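Local coordinates for protein alanine racemase, biosynthetic (Pseudomonas aeruginosa PAO1, PDB 6A2F) that belongs to the alanine racemase family, pairing a TIM-barrel domain that carries a covalently bound pyridoxal phosphate with a C-terminal beta-rich domain, at residues K21-Q26 with A196-P201. Numbering follows the deposited sequence.
Sequences KRCAPQ and AVLTIP
Cys23 reaches across to Val197 and Leu198 at the seam of the N-terminal TIM barrel, a compact example of how the outer layer closes beside the first and last barrel strands. Residues 21-26 carry the chain from helix 10-22 toward strand 28-32, while residues 196-201 end the short helix 194-199 that precedes strand 207-208. Since those two strands are parallel neighbours, the elements leading into them are brought side by side; Cys23 and Val197 are the nearest residues of the two segments, with CA atoms 6.6 Å apart.

The closest approach is a van der Waals contact against a backbone carbonyl. Both side-chain atoms of Cys23 rest against Val197 O, with CB at 3.4 Å and SG at the same 3.4 Å, so the oxygen faces the CB-SG bond about equally from both of its atoms. This carbonyl is also the acceptor of a hydrogen bond from His204 NE2, which satisfies it in a partly buried place. Ala24 touches the same histidine, tying the Cys23 turn to the loop before strand 207-208. That turn is itself pinned by Ala24 N, which bonds to Lys21 O at 3.1 Å.

The apolar share is small and comes from branch ends. Val197 sends CG1 toward the cysteine, 3.9 Å from both Cys23 CB and Cys23 SG, while its side chain also packs on Leu208 of strand 207-208 and on Met213 in the loop beyond it. With SG anti to its own carbonyl carbon (chi1 -68°), Cys23 lays its sulfur alongside the helix end. Leu198 starts out pointing away from residues 21-26, yet its methyl CD2 turns back to lie 4.2 Å from Cys23 SG.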
loop_
_atom_site.group_PDB
_atom_site.type_symbol
_atom_site.label_atom_id
_atom_site.label_comp_id
_atom_site.label_asym_id
_atom_site.label_seq_id
_atom_site.Cartn_x
_atom_site.Cartn_y
_atom_site.Cartn_z
ATOM N N LYS A 21 14.946 -3.706 -24.969
ATOM C CA LYS A 21 14.930 -4.287 -26.309
ATOM C C LYS A 21 16.333 -4.402 -26.914
ATOM O O LYS A 21 16.635 -5.373 -27.611
ATOM C CB LYS A 21 13.991 -3.511 -27.229
ATOM C CG LYS A 21 12.543 -3.979 -27.138
ATOM C CD LYS A 21 11.654 -3.317 -28.186
ATOM C CE LYS A 21 11.984 -3.736 -29.615
ATOM N NZ LYS A 21 11.922 -5.210 -29.814
ATOM N N ARG A 22 17.188 -3.428 -26.606
ATOM C CA ARG A 22 18.568 -3.383 -27.104
ATOM C C ARG A 22 19.453 -4.510 -26.539
ATOM O O ARG A 22 20.469 -4.867 -27.142
ATOM C CB ARG A 22 19.176 -1.994 -26.844
ATOM C CG ARG A 22 20.590 -1.770 -27.362
ATOM C CD ARG A 22 20.674 -1.653 -28.880
ATOM N NE ARG A 22 21.996 -1.169 -29.286
ATOM C CZ ARG A 22 22.347 -0.831 -30.527
ATOM N NH1 ARG A 22 21.481 -0.918 -31.529
ATOM N NH2 ARG A 22 23.579 -0.396 -30.766
ATOM N N CYS A 23 19.052 -5.077 -25.401
ATOM C CA CYS A 23 19.727 -6.251 -24.838
ATOM C C CYS A 23 19.603 -7.491 -25.722
ATOM O O CYS A 23 20.463 -8.366 -25.691
ATOM C CB CYS A 23 19.188 -6.565 -23.445
ATOM S SG CYS A 23 19.595 -5.325 -22.200
ATOM N N ALA A 24 18.522 -7.567 -26.491
ATOM C CA ALA A 24 18.292 -8.668 -27.426
ATOM C C ALA A 24 17.539 -8.139 -28.646
ATOM O O ALA A 24 16.354 -8.424 -28.809
ATOM C CB ALA A 24 17.514 -9.790 -26.750
ATOM N N PRO A 25 18.229 -7.366 -29.512
ATOM C CA PRO A 25 17.548 -6.594 -30.570
ATOM C C PRO A 25 16.782 -7.430 -31.596
ATOM O O PRO A 25 15.796 -6.952 -32.154
ATOM C CB PRO A 25 18.686 -5.814 -31.242
ATOM C CG PRO A 25 19.929 -6.558 -30.894
ATOM C CD PRO A 25 19.692 -7.181 -29.547
ATOM N N GLN A 26 17.210 -8.667 -31.829
ATOM C CA GLN A 26 16.525 -9.522 -32.798
ATOM C C GLN A 26 15.333 -10.259 -32.180
ATOM O O GLN A 26 14.632 -11.022 -32.857
ATOM C CB GLN A 26 17.504 -10.506 -33.438
ATOM C CG GLN A 26 18.688 -9.830 -34.113
ATOM C CD GLN A 26 19.636 -10.816 -34.765
ATOM O OE1 GLN A 26 20.250 -10.510 -35.787
ATOM N NE2 GLN A 26 19.763 -12.008 -34.176
ATOM N N ALA A 196 17.312 -10.872 -15.621
ATOM C CA ALA A 196 17.896 -11.718 -16.650
ATOM C C ALA A 196 18.101 -10.984 -17.972
ATOM O O ALA A 196 19.047 -11.283 -18.702
ATOM C CB ALA A 196 17.053 -12.972 -16.855
ATOM N N VAL A 197 17.222 -10.026 -18.277
ATOM C CA VAL A 197 17.341 -9.225 -19.504
ATOM C C VAL A 197 18.684 -8.501 -19.527
ATOM O O VAL A 197 19.296 -8.329 -20.589
ATOM C CB VAL A 197 16.187 -8.202 -19.655
ATOM C CG1 VAL A 197 16.514 -7.141 -20.703
ATOM C CG2 VAL A 197 14.889 -8.908 -20.013
ATOM N N LEU A 198 19.145 -8.101 -18.347
ATOM C CA LEU A 198 20.380 -7.342 -18.228
ATOM C C LEU A 198 21.622 -8.207 -18.020
ATOM O O LEU A 198 22.724 -7.784 -18.352
ATOM C CB LEU A 198 20.265 -6.295 -17.112
ATOM C CG LEU A 198 19.389 -5.070 -17.393
ATOM C CD1 LEU A 198 18.865 -4.481 -16.088
ATOM C CD2 LEU A 198 20.134 -4.021 -18.213
ATOM N N THR A 199 21.453 -9.411 -17.477
ATOM C CA THR A 199 22.612 -10.194 -17.044
ATOM C C THR A 199 22.706 -11.643 -17.535
ATOM O O THR A 199 23.790 -12.229 -17.482
ATOM C CB THR A 199 22.767 -10.167 -15.510
ATOM O OG1 THR A 199 21.593 -10.716 -14.902
ATOM C CG2 THR A 199 22.987 -8.736 -15.009
ATOM N N ILE A 200 21.596 -12.227 -17.997
ATOM C CA ILE A 200 21.595 -13.633 -18.451
ATOM C C ILE A 200 21.183 -13.765 -19.927
ATOM O O ILE A 200 20.059 -14.195 -20.214
ATOM C CB ILE A 200 20.666 -14.551 -17.594
ATOM C CG1 ILE A 200 20.562 -14.101 -16.125
ATOM C CG2 ILE A 200 21.068 -16.020 -17.722
ATOM C CD1 ILE A 200 21.843 -14.162 -15.321
ATOM N N PRO A 201 22.091 -13.419 -20.872
ATOM C CA PRO A 201 21.724 -13.472 -22.302
ATOM C C PRO A 201 21.209 -14.842 -22.782
ATOM O O PRO A 201 20.393 -14.897 -23.710
ATOM C CB PRO A 201 23.025 -13.079 -23.028
ATOM C CG PRO A 201 24.111 -13.242 -22.016
ATOM C CD PRO A 201 23.483 -12.968 -20.682
#